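Local coordinates for protein TetR family transcriptional repressor LfrR (Mycobacterium smegmatis, PDB 2V57) that represses transcription of the lfrRA efflux-pump operon by binding directly to the promoter region upstream of its own gene, at residues M24-L27 / T32-L35; R61-H66 / V103-Y108; R91-Q96 / Q171-I176. All coordinates share one frame; numbering follows the deposited sequence.

Contact 1 (M24-L27 / T32-L35); sequences MLVL and TAAL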
ATOM      1  N   MET B  24      -8.206   3.739  15.527  1.00 19.62           N
ATOM      2  CA  MET B  24      -6.954   4.178  14.906  1.00 23.54           C
ATOM      3  C   MET B  24      -5.725   3.589  15.605  1.00 23.28           C
ATOM      4  O   MET B  24      -4.730   3.239  14.955  1.00 22.76           O
ATOM      5  CB  MET B  24      -6.859   5.708  14.908  1.00 28.60           C
ATOM      6  CG  MET B  24      -7.633   6.384  13.819  1.00 38.93           C
ATOM      7  SD  MET B  24      -7.360   8.158  13.842  1.00 44.22           S
ATOM      8  CE  MET B  24      -5.578   8.214  13.681  1.00 40.41           C
ATOM      9  N   LEU B  25      -5.784   3.476  16.933  1.00 21.52           N
ATOM     10  CA  LEU B  25      -4.654   2.914  17.676  1.00 20.23           C
ATOM     11  C   LEU B  25      -4.610   1.391  17.599  1.00 21.98           C
ATOM     12  O   LEU B  25      -3.557   0.781  17.357  1.00 25.44           O
ATOM     13  CB  LEU B  25      -4.726   3.367  19.144  1.00 26.96           C
ATOM     14  CG  LEU B  25      -3.670   2.809  20.094  1.00 38.35           C
ATOM     15  CD1 LEU B  25      -2.284   3.345  19.737  1.00 34.46           C
ATOM     16  CD2 LEU B  25      -4.045   3.152  21.538  1.00 42.81           C
ATOM     17  N   VAL B  26      -5.762   0.764  17.801  1.00 20.50           N
ATOM     18  CA  VAL B  26      -5.818  -0.691  17.916  1.00 20.46           C
ATOM     19  C   VAL B  26      -5.563  -1.383  16.568  1.00 21.03           C
ATOM     20  O   VAL B  26      -4.776  -2.326  16.481  1.00 24.45           O
ATOM     21  CB  VAL B  26      -7.170  -1.142  18.485  1.00 19.32           C
ATOM     22  CG1 VAL B  26      -7.334  -2.663  18.365  1.00 21.76           C
ATOM     23  CG2 VAL B  26      -7.293  -0.680  19.954  1.00 20.86           C
ATOM     24  N   LEU B  27      -6.211  -0.903  15.521  1.00 17.84           N
ATOM     25  CA  LEU B  27      -6.080  -1.566  14.226  1.00 22.35           C
ATOM     26  C   LEU B  27      -4.707  -1.359  13.608  1.00 24.02           C
ATOM     27  O   LEU B  27      -4.285  -2.146  12.772  1.00 29.13           O
ATOM     28  CB  LEU B  27      -7.180  -1.101  13.259  1.00 21.41           C
ATOM     29  CG  LEU B  27      -8.594  -1.481  13.690  1.00 22.92           C
ATOM     30  CD1 LEU B  27      -9.608  -0.705  12.861  1.00 18.89           C
ATOM     31  CD2 LEU B  27      -8.801  -2.991  13.555  1.00 22.70           C
ATOM     32  N   THR B  32      -6.632  -7.368  12.718  1.00 19.49           N
ATOM     33  CA  THR B  32      -7.790  -8.246  12.775  1.00 25.91           C
ATOM     34  C   THR B  32      -8.611  -8.088  14.050  1.00 27.73           C
ATOM     35  O   THR B  32      -9.507  -8.891  14.294  1.00 29.91           O
ATOM     36  CB  THR B  32      -7.386  -9.736  12.639  1.00 32.49           C
ATOM     37  OG1 THR B  32      -6.475 -10.090  13.685  1.00 37.10           O
ATOM     38  CG2 THR B  32      -6.722  -9.992  11.297  1.00 33.59           C
ATOM     39  N   ALA B  33      -8.306  -7.076  14.861  1.00 25.01           N
ATOM     40  CA  ALA B  33      -9.037  -6.857  16.121  1.00 26.75           C
ATOM     41  C   ALA B  33     -10.551  -6.775  15.940  1.00 21.67           C
ATOM     42  O   ALA B  33     -11.049  -6.049  15.086  1.00 28.40           O
ATOM     43  CB  ALA B  33      -8.530  -5.590  16.835  1.00 27.15           C
ATOM     44  N   ALA B  34     -11.280  -7.506  16.776  1.00 26.40           N
ATOM     45  CA  ALA B  34     -12.740  -7.471  16.755  1.00 23.59           C
ATOM     46  C   ALA B  34     -13.313  -6.124  17.206  1.00 27.08           C
ATOM     47  O   ALA B  34     -12.683  -5.367  17.953  1.00 26.34           O
ATOM     48  CB  ALA B  34     -13.295  -8.592  17.632  1.00 28.21           C
ATOM     49  N   LEU B  35     -14.525  -5.838  16.751  1.00 25.25           N
ATOM     50  CA  LEU B  35     -15.212  -4.614  17.132  1.00 31.21           C
ATOM     51  C   LEU B  35     -15.300  -4.481  18.662  1.00 30.00           C
ATOM     52  O   LEU B  35     -15.152  -3.388  19.204  1.00 29.62           O
ATOM     53  CB  LEU B  35     -16.597  -4.576  16.483  1.00 33.79           C
ATOM     54  CG  LEU B  35     -17.429  -3.298  16.597  1.00 33.05           C
ATOM     55  CD1 LEU B  35     -16.636  -2.101  16.092  1.00 34.18           C
ATOM     56  CD2 LEU B  35     -18.694  -3.458  15.799  1.00 33.20           C
TER
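The carbonyl oxygen of Ala33 meets two neighbours of different character: NE of Arg56, at the start of helix 56-77, gives it a hydrogen bond, and the CD2 methyl of Leu27 lies 4.1 Å from Ala33 O. The backbone of the loop is thereby tied to a second helix at the same residue that packs on the first. Everything else between 24-27 and 32-35 is apolar and centres on the CB methyl of Ala33, which points at the helix. Val26 CG1 comes end-on to within 3.5 Å of Ala33 CB, a close approach for two methyl groups. The branch reaches that far because CG1 stands trans to the amide nitrogen (chi1 169°), beside the carbonyl carbon and facing the loop. Leu27 supplies the other wall: its side chain does not start straight at the loop, but its end swings nearer, and CD2 stops 4.2 Å from Ala33 CB. Val26 CG1 and Leu27 CD2 are 5.0 Å apart, so the alanine methyl sits over the gap between them. The backbones come nearest at Leu27 CA and Ala33 CA, 6.4 Å from each other. The joint is small, burying 116 Å² in all, yet both Leu27 and Ala33 are buried in the whole assembly. Its place is the turn that leads into the helix-turn-helix motif of residues 34-53: Ala34, directly after the touching alanine, is the N-cap of helix 35-42. Around this corner Val26 also packs on Asp37 and Ala41 of helix 35-42, Leu27 reaches Ile38 of the same helix and Ile102 and Phe105 of helix 102-106, while Leu35 turns to Val49 and His50 of helix 46-52.

Contact 2 (R61-H66 / V103-Y108); sequences RALARH and VLFVYY. With SO4 (sulfate ion), chain G.
Val106 is the bump of this interface, and Leu63 and Ala64 of helix 61-66 form the hollow that takes it. Its CG1 methyl lies 3.9 Å from Ala64 CA, practically on the helix backbone, and its branch point follows it in, with Val106 CB 3.9 Å from Ala64 CB. That depth depends on the small side chain of Ala64: the backbones close to 5.3 Å between Ala64 CA and Val106 CA. The valine torsion (chi1 -54°) sets CG1 opposite its own carbonyl carbon, and this is the branch that enters the hollow. Leu63 makes the side wall. Its side chain crosses that of Val106 at about a right angle, and Leu63 CD2 rests 4.2 Å from Val106 CG1. The same CD2 approaches the Phe105 ring obliquely, 4.4 Å from Phe105 CD2, while Val106 CG1 stands in the plane of that ring at its edge, so the leucine methyl fills the corner between valine and phenylalanine. Helix 56-77 is, as in other TetR-family repressors, the long helix running from the DNA-binding domain into the helical body, and helix 102-106 belongs to that body; the contact joins the two. Leu118 and Phe122 of helix 116-123 close over Ala64 as well, and beyond Phe105 lies Pro110 of the second subunit. On another side of helix 61-66, Arg65 holds a sulfate ion, probably from the crystallisation liquor. The chain bends at chi3 (-66°), so that Arg61 O and Ala62 CA lie against one face of the guanidinium, offset toward its rim; at the guanidinium's edge Arg65 NH1 donates to sulfate O1 over 2.9 Å, a weak bond from Arg65 NE (3.3 Å) goes to the same oxygen, and Tyr53 OH and Arg16 NH1 also bind the ion.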
ATOM      1  N   ARG B  61     -15.197   1.565   7.404  1.00 22.43           N
ATOM      2  CA  ARG B  61     -15.501   2.633   6.465  1.00 22.73           C
ATOM      3  C   ARG B  61     -15.509   4.016   7.148  1.00 21.32           C
ATOM      4  O   ARG B  61     -14.914   4.989   6.645  1.00 17.06           O
ATOM      5  CB  ARG B  61     -16.808   2.318   5.728  1.00 28.58           C
ATOM      6  CG  ARG B  61     -16.738   0.970   4.963  1.00 19.77           C
ATOM      7  CD  ARG B  61     -18.125   0.334   4.814  1.00 28.24           C
ATOM      8  NE  ARG B  61     -18.024  -1.074   4.433  1.00 37.03           N
ATOM      9  CZ  ARG B  61     -18.409  -1.545   3.252  1.00 34.06           C
ATOM     10  NH1 ARG B  61     -18.940  -0.717   2.375  1.00 32.95           N
ATOM     11  NH2 ARG B  61     -18.280  -2.834   2.959  1.00 35.06           N
ATOM     12  N   ALA B  62     -16.135   4.104   8.319  1.00 15.33           N
ATOM     13  CA  ALA B  62     -16.065   5.334   9.127  1.00 21.40           C
ATOM     14  C   ALA B  62     -14.630   5.775   9.489  1.00 18.05           C
ATOM     15  O   ALA B  62     -14.305   6.968   9.436  1.00 17.62           O
ATOM     16  CB  ALA B  62     -16.896   5.185  10.400  1.00 17.99           C
ATOM     17  N   LEU B  63     -13.776   4.821   9.850  1.00 18.22           N
ATOM     18  CA  LEU B  63     -12.402   5.144  10.229  1.00 14.82           C
ATOM     19  C   LEU B  63     -11.681   5.710   9.008  1.00 14.92           C
ATOM     20  O   LEU B  63     -10.954   6.707   9.098  1.00 15.94           O
ATOM     21  CB  LEU B  63     -11.679   3.881  10.716  1.00 16.00           C
ATOM     22  CG  LEU B  63     -10.177   3.951  11.032  1.00 21.21           C
ATOM     23  CD1 LEU B  63      -9.941   4.807  12.236  1.00 21.15           C
ATOM     24  CD2 LEU B  63      -9.591   2.551  11.265  1.00 29.64           C
ATOM     25  N   ALA B  64     -11.894   5.065   7.864  1.00 17.66           N
ATOM     26  CA  ALA B  64     -11.255   5.486   6.616  1.00 18.45           C
ATOM     27  C   ALA B  64     -11.698   6.902   6.229  1.00 16.58           C
ATOM     28  O   ALA B  64     -10.866   7.754   5.892  1.00 19.46           O
ATOM     29  CB  ALA B  64     -11.530   4.460   5.486  1.00 14.69           C
ATOM     30  N   ARG B  65     -13.001   7.168   6.269  1.00 15.33           N
ATOM     31  CA  ARG B  65     -13.472   8.543   6.150  1.00 14.36           C
ATOM     32  C   ARG B  65     -12.737   9.503   7.129  1.00 20.55           C
ATOM     33  O   ARG B  65     -12.203  10.541   6.727  1.00 20.24           O
ATOM     34  CB  ARG B  65     -15.004   8.630   6.327  1.00 14.03           C
ATOM     35  CG  ARG B  65     -15.833   8.051   5.157  1.00 14.78           C
ATOM     36  CD  ARG B  65     -17.304   8.478   5.285  1.00 15.98           C
ATOM     37  NE  ARG B  65     -17.987   7.907   6.456  1.00 17.86           N
ATOM     38  CZ  ARG B  65     -18.497   6.669   6.490  1.00 23.05           C
ATOM     39  NH1 ARG B  65     -19.136   6.234   7.566  1.00 20.44           N
ATOM     40  NH2 ARG B  65     -18.379   5.862   5.442  1.00 19.34           N
ATOM     41  N   HIS B  66     -12.692   9.142   8.405  1.00 13.92           N
ATOM     42  CA  HIS B  66     -12.084   9.996   9.422  1.00 15.20           C
ATOM     43  C   HIS B  66     -10.610  10.292   9.127  1.00 20.64           C
ATOM     44  O   HIS B  66     -10.189  11.456   9.193  1.00 20.98           O
ATOM     45  CB  HIS B  66     -12.255   9.383  10.824  1.00 18.60           C
ATOM     46  CG  HIS B  66     -11.658  10.213  11.932  1.00 24.36           C
ATOM     47  ND1 HIS B  66     -12.113  11.474  12.253  1.00 26.26           N
ATOM     48  CD2 HIS B  66     -10.654   9.944  12.800  1.00 24.95           C
ATOM     49  CE1 HIS B  66     -11.405  11.950  13.265  1.00 32.12           C
ATOM     50  NE2 HIS B  66     -10.515  11.041  13.614  1.00 27.39           N
ATOM     51  N   VAL B 103      -2.733   4.796   8.348  1.00 23.45           N
ATOM     52  CA  VAL B 103      -2.849   5.059   6.913  1.00 23.74           C
ATOM     53  C   VAL B 103      -2.576   3.808   6.065  1.00 25.70           C
ATOM     54  O   VAL B 103      -3.172   3.641   5.007  1.00 29.78           O
ATOM     55  CB  VAL B 103      -1.964   6.256   6.469  1.00 20.88           C
ATOM     56  CG1 VAL B 103      -2.062   6.476   4.959  1.00 21.61           C
ATOM     57  CG2 VAL B 103      -2.361   7.515   7.256  1.00 23.67           C
ATOM     58  N   LEU B 104      -1.704   2.919   6.542  1.00 21.50           N
ATOM     59  CA  LEU B 104      -1.456   1.654   5.855  1.00 31.04           C
ATOM     60  C   LEU B 104      -2.694   0.779   5.877  1.00 28.95           C
ATOM     61  O   LEU B 104      -2.938  -0.028   4.966  1.00 27.36           O
ATOM     62  CB  LEU B 104      -0.316   0.888   6.530  1.00 27.41           C
ATOM     63  CG  LEU B 104       1.076   1.524   6.499  1.00 27.05           C
ATOM     64  CD1 LEU B 104       1.955   0.869   7.552  1.00 29.27           C
ATOM     65  CD2 LEU B 104       1.698   1.391   5.110  1.00 22.08           C
ATOM     66  N   PHE B 105      -3.468   0.910   6.943  1.00 23.99           N
ATOM     67  CA  PHE B 105      -4.675   0.101   7.067  1.00 25.45           C
ATOM     68  C   PHE B 105      -5.758   0.634   6.123  1.00 26.85           C
ATOM     69  O   PHE B 105      -6.428  -0.151   5.443  1.00 25.55           O
ATOM     70  CB  PHE B 105      -5.144   0.057   8.535  1.00 23.86           C
ATOM     71  CG  PHE B 105      -6.327  -0.867   8.798  1.00 23.42           C
ATOM     72  CD1 PHE B 105      -6.133  -2.164   9.230  1.00 21.42           C
ATOM     73  CD2 PHE B 105      -7.631  -0.402   8.672  1.00 27.64           C
ATOM     74  CE1 PHE B 105      -7.215  -3.006   9.505  1.00 18.23           C
ATOM     75  CE2 PHE B 105      -8.716  -1.239   8.942  1.00 29.33           C
ATOM     76  CZ  PHE B 105      -8.501  -2.546   9.357  1.00 20.12           C
ATOM     77  N   VAL B 106      -5.918   1.959   6.043  1.00 21.33           N
ATOM     78  CA  VAL B 106      -7.052   2.507   5.292  1.00 22.69           C
ATOM     79  C   VAL B 106      -6.788   2.887   3.829  1.00 25.24           C
ATOM     80  O   VAL B 106      -7.727   3.075   3.066  1.00 23.87           O
ATOM     81  CB  VAL B 106      -7.721   3.709   6.014  1.00 25.57           C
ATOM     82  CG1 VAL B 106      -8.114   3.315   7.446  1.00 23.52           C
ATOM     83  CG2 VAL B 106      -6.803   4.940   5.999  1.00 26.67           C
ATOM     84  N   TYR B 107      -5.524   2.982   3.432  1.00 26.49           N
ATOM     85  CA  TYR B 107      -5.192   3.466   2.087  1.00 22.69           C
ATOM     86  C   TYR B 107      -5.937   2.764   0.944  1.00 20.15           C
ATOM     87  O   TYR B 107      -6.546   3.422   0.106  1.00 21.00           O
ATOM     88  CB  TYR B 107      -3.680   3.408   1.844  1.00 22.14           C
ATOM     89  CG  TYR B 107      -3.279   3.990   0.502  1.00 30.52           C
ATOM     90  CD1 TYR B 107      -3.261   5.370   0.292  1.00 29.75           C
ATOM     91  CD2 TYR B 107      -2.925   3.165  -0.550  1.00 31.41           C
ATOM     92  CE1 TYR B 107      -2.910   5.904  -0.938  1.00 32.51           C
ATOM     93  CE2 TYR B 107      -2.561   3.692  -1.782  1.00 36.03           C
ATOM     94  CZ  TYR B 107      -2.554   5.061  -1.971  1.00 36.33           C
ATOM     95  OH  TYR B 107      -2.189   5.581  -3.204  1.00 38.15           O
ATOM     96  N   TYR B 108      -5.909   1.437   0.935  1.00 21.41           N
ATOM     97  CA  TYR B 108      -6.431   0.643  -0.189  1.00 23.92           C
ATOM     98  C   TYR B 108      -7.828   0.097   0.134  1.00 22.59           C
ATOM     99  O   TYR B 108      -8.371  -0.730  -0.595  1.00 21.47           O
ATOM    100  CB  TYR B 108      -5.450  -0.508  -0.507  1.00 22.44           C
ATOM    101  CG  TYR B 108      -5.597  -1.104  -1.892  1.00 24.00           C
ATOM    102  CD1 TYR B 108      -5.399  -0.326  -3.036  1.00 28.42           C
ATOM    103  CD2 TYR B 108      -5.934  -2.457  -2.062  1.00 31.56           C
ATOM    104  CE1 TYR B 108      -5.555  -0.871  -4.319  1.00 28.39           C
ATOM    105  CE2 TYR B 108      -6.080  -3.016  -3.338  1.00 31.61           C
ATOM    106  CZ  TYR B 108      -5.888  -2.215  -4.464  1.00 30.07           C
ATOM    107  OH  TYR B 108      -6.042  -2.754  -5.728  1.00 27.64           O
TER
HETATM  108  S   SO4 G1187     -19.431   8.035  10.967  1.00 25.53           S
HETATM  109  O1  SO4 G1187     -18.726   8.162   9.705  1.00 26.42           O
HETATM  110  O2  SO4 G1187     -18.512   8.018  12.091  1.00 26.85           O
HETATM  111  O3  SO4 G1187     -20.368   9.153  11.159  1.00 24.12           O
HETATM  112  O4  SO4 G1187     -20.169   6.770  10.919  1.00 20.84           O

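Contact 3 (R91-Q96 / Q171-I176); sequences RVVESQ and QIVDAI
Val93 and Ile176 carry the apolar part of this helix pair, assisted by Val173. Val93 and Ile176 slide past each other in opposite directions, with Val93 CG1 3.9 Å from Ile176 CG2 and the tip of the isoleucine close by, Ile176 CD1 being 4.1 Å from the same Val93 CG1. Trp147 of the second subunit also packs on Ile176. Val173 adds a looser contact from the preceding turn of its helix. Its principal partner is the aliphatic stem of Glu94: the two side chains cross at about a right angle, and Glu94 CG lies 3.8 Å from Val173 CG2. The glutamate torsion (chi1 -70°) puts CG opposite its own carbonyl carbon; beyond CG the extended chain leads away from Val173 CG2, and the side chain touches Arg169 and comes about 5 Å from a bound sulfate, probably from the crystallisation liquor. These contacts bridge two segment axes that approach to 10.0 Å and cross at 127°, nearer antiparallel than parallel.

Polar bonds run within the segments and to other partners. On helix 91-96, Val92 O accepts from Gln96 N, as a helix carbonyl does, and additionally from the hydroxyl of Ser95, with Ser95 OG at 2.7 Å from Val92 O. Gln96 NE2 then donates to that hydroxyl over 3.2 Å to Ser95 OG, tilted 15° from the amide plane, while Gln96 OE1 bonds to Ser71 of helix 56-77. Asp174 OD1 forms a salt bridge to Arg90 NH2, one residue before 91-96.

Helices 85-97 and 169-182 thus join within the helical body by apolar packing of valine and isoleucine methyls and of the glutamate stem; with the polar groups bonded elsewhere, the pairing rests on fit rather than on polar bonds.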
ATOM      1  N   ARG B  91       6.979  20.508   5.228  1.00 23.38           N
ATOM      2  CA  ARG B  91       5.858  20.606   6.164  1.00 21.68           C
ATOM      3  C   ARG B  91       4.705  19.677   5.758  1.00 23.96           C
ATOM      4  O   ARG B  91       4.076  19.040   6.607  1.00 23.10           O
ATOM      5  CB  ARG B  91       5.366  22.046   6.271  1.00 25.77           C
ATOM      6  CG  ARG B  91       6.348  22.994   6.943  1.00 27.52           C
ATOM      7  CD  ARG B  91       5.671  24.268   7.394  1.00 31.14           C
ATOM      8  NE  ARG B  91       5.012  24.974   6.299  1.00 24.31           N
ATOM      9  CZ  ARG B  91       5.635  25.824   5.485  1.00 30.79           C
ATOM     10  NH1 ARG B  91       6.930  26.058   5.646  1.00 29.05           N
ATOM     11  NH2 ARG B  91       4.974  26.447   4.511  1.00 28.43           N
ATOM     12  N   VAL B  92       4.438  19.594   4.459  1.00 22.90           N
ATOM     13  CA  VAL B  92       3.383  18.716   3.962  1.00 19.22           C
ATOM     14  C   VAL B  92       3.691  17.254   4.247  1.00 21.97           C
ATOM     15  O   VAL B  92       2.824  16.514   4.729  1.00 22.75           O
ATOM     16  CB  VAL B  92       3.126  18.937   2.461  1.00 23.54           C
ATOM     17  CG1 VAL B  92       2.300  17.793   1.876  1.00 22.01           C
ATOM     18  CG2 VAL B  92       2.431  20.295   2.256  1.00 24.73           C
ATOM     19  N   VAL B  93       4.920  16.838   3.945  1.00 17.24           N
ATOM     20  CA  VAL B  93       5.367  15.486   4.259  1.00 20.70           C
ATOM     21  C   VAL B  93       5.204  15.179   5.752  1.00 22.79           C
ATOM     22  O   VAL B  93       4.656  14.137   6.128  1.00 18.61           O
ATOM     23  CB  VAL B  93       6.842  15.254   3.840  1.00 23.57           C
ATOM     24  CG1 VAL B  93       7.336  13.901   4.365  1.00 21.14           C
ATOM     25  CG2 VAL B  93       6.992  15.321   2.297  1.00 19.43           C
ATOM     26  N   GLU B  94       5.685  16.085   6.601  1.00 20.78           N
ATOM     27  CA  GLU B  94       5.549  15.892   8.046  1.00 20.05           C
ATOM     28  C   GLU B  94       4.098  15.742   8.456  1.00 23.25           C
ATOM     29  O   GLU B  94       3.752  14.849   9.232  1.00 27.44           O
ATOM     30  CB  GLU B  94       6.182  17.064   8.808  1.00 24.39           C
ATOM     31  CG  GLU B  94       7.688  17.082   8.715  1.00 28.22           C
ATOM     32  CD  GLU B  94       8.287  18.399   9.156  1.00 41.80           C
ATOM     33  OE1 GLU B  94       7.548  19.402   9.239  1.00 45.23           O
ATOM     34  OE2 GLU B  94       9.506  18.438   9.415  1.00 46.87           O
ATOM     35  N   SER B  95       3.254  16.625   7.928  1.00 22.84           N
ATOM     36  CA  SER B  95       1.838  16.640   8.264  1.00 26.01           C
ATOM     37  C   SER B  95       1.194  15.282   7.999  1.00 26.72           C
ATOM     38  O   SER B  95       0.410  14.804   8.815  1.00 27.18           O
ATOM     39  CB  SER B  95       1.101  17.760   7.508  1.00 26.22           C
ATOM     40  OG  SER B  95       0.763  17.399   6.164  1.00 32.43           O
ATOM     41  N   GLN B  96       1.542  14.654   6.876  1.00 22.99           N
ATOM     42  CA  GLN B  96       1.017  13.325   6.551  1.00 19.14           C
ATOM     43  C   GLN B  96       1.708  12.188   7.312  1.00 20.67           C
ATOM     44  O   GLN B  96       1.059  11.208   7.687  1.00 24.17           O
ATOM     45  CB  GLN B  96       1.080  13.065   5.036  1.00 20.83           C
ATOM     46  CG  GLN B  96       0.389  14.154   4.232  1.00 23.21           C
ATOM     47  CD  GLN B  96      -1.101  14.267   4.538  1.00 23.70           C
ATOM     48  OE1 GLN B  96      -1.858  13.315   4.350  1.00 24.12           O
ATOM     49  NE2 GLN B  96      -1.527  15.439   4.999  1.00 22.45           N
ATOM     50  N   GLN B 171      14.580  11.608  10.201  1.00 31.28           N
ATOM     51  CA  GLN B 171      15.316  10.862   9.184  1.00 29.28           C
ATOM     52  C   GLN B 171      14.398  10.337   8.075  1.00 22.50           C
ATOM     53  O   GLN B 171      14.775  10.320   6.911  1.00 22.00           O
ATOM     54  CB  GLN B 171      16.049   9.696   9.846  1.00 39.69           C
ATOM     55  CG  GLN B 171      17.259   9.177   9.102  1.00 51.11           C
ATOM     56  CD  GLN B 171      17.869   7.980   9.807  1.00 55.54           C
ATOM     57  OE1 GLN B 171      17.385   7.559  10.857  1.00 55.76           O
ATOM     58  NE2 GLN B 171      18.926   7.424   9.228  1.00 58.88           N
ATOM     59  N   ILE B 172      13.199   9.898   8.447  1.00 23.01           N
ATOM     60  CA  ILE B 172      12.201   9.490   7.478  1.00 23.41           C
ATOM     61  C   ILE B 172      11.793  10.673   6.599  1.00 24.17           C
ATOM     62  O   ILE B 172      11.633  10.537   5.385  1.00 23.56           O
ATOM     63  CB  ILE B 172      10.953   8.887   8.176  1.00 21.48           C
ATOM     64  CG1 ILE B 172      11.347   7.599   8.907  1.00 25.15           C
ATOM     65  CG2 ILE B 172       9.832   8.617   7.162  1.00 17.41           C
ATOM     66  CD1 ILE B 172      10.259   7.034   9.802  1.00 26.39           C
ATOM     67  N   VAL B 173      11.625  11.836   7.212  1.00 23.47           N
ATOM     68  CA  VAL B 173      11.246  13.018   6.444  1.00 24.99           C
ATOM     69  C   VAL B 173      12.351  13.374   5.444  1.00 27.19           C
ATOM     70  O   VAL B 173      12.083  13.580   4.259  1.00 25.47           O
ATOM     71  CB  VAL B 173      10.877  14.190   7.357  1.00 27.92           C
ATOM     72  CG1 VAL B 173      10.642  15.462   6.548  1.00 34.61           C
ATOM     73  CG2 VAL B 173       9.638  13.840   8.170  1.00 22.77           C
ATOM     74  N   ASP B 174      13.598  13.396   5.904  1.00 25.01           N
ATOM     75  CA  ASP B 174      14.730  13.621   5.002  1.00 26.74           C
ATOM     76  C   ASP B 174      14.762  12.624   3.831  1.00 26.05           C
ATOM     77  O   ASP B 174      15.042  13.001   2.702  1.00 24.82           O
ATOM     78  CB  ASP B 174      16.061  13.524   5.746  1.00 27.87           C
ATOM     79  CG  ASP B 174      16.294  14.684   6.702  1.00 35.50           C
ATOM     80  OD1 ASP B 174      15.472  15.632   6.746  1.00 32.85           O
ATOM     81  OD2 ASP B 174      17.310  14.634   7.419  1.00 37.91           O
ATOM     82  N   ALA B 175      14.522  11.345   4.121  1.00 24.84           N
ATOM     83  CA  ALA B 175      14.581  10.310   3.091  1.00 24.11           C
ATOM     84  C   ALA B 175      13.447  10.466   2.093  1.00 22.18           C
ATOM     85  O   ALA B 175      13.653  10.365   0.881  1.00 22.46           O
ATOM     86  CB  ALA B 175      14.560   8.911   3.718  1.00 18.49           C
ATOM     87  N   ILE B 176      12.239  10.710   2.592  1.00 21.40           N
ATOM     88  CA  ILE B 176      11.122  10.919   1.688  1.00 18.74           C
ATOM     89  C   ILE B 176      11.422  12.136   0.811  1.00 24.16           C
ATOM     90  O   ILE B 176      11.254  12.084  -0.405  1.00 22.70           O
ATOM     91  CB  ILE B 176       9.801  11.098   2.435  1.00 20.83           C
ATOM     92  CG1 ILE B 176       9.385   9.767   3.083  1.00 20.42           C
ATOM     93  CG2 ILE B 176       8.700  11.600   1.481  1.00 22.72           C
ATOM     94  CD1 ILE B 176       8.146   9.925   3.993  1.00 24.82           C
TER

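How the contacts relate
Contacts 1 and 2 are adjoining parts of one junction, their centres 12 Å apart: Leu27 CD1 lies 3.6 Å from Leu63 CD2, and Met24 SD is 3.9 Å from His66 CD2. Together they connect the turn before the helix-turn-helix with helix 56-77 and helix 102-106. Contact 3 stands apart in the body; its centre is about 20 Å from that of contact 2, and its nearest atoms come within about 5 Å of contact 2 without touching. Contacts 1 and 3 lie on opposite sides of the chain's centre, about 26 Å apart between centres. Contacts 2 and 3 both reach the second subunit. Arg65 of contact 2 holds one sulfate; another lies about 5 Å from the Glu94 side chain.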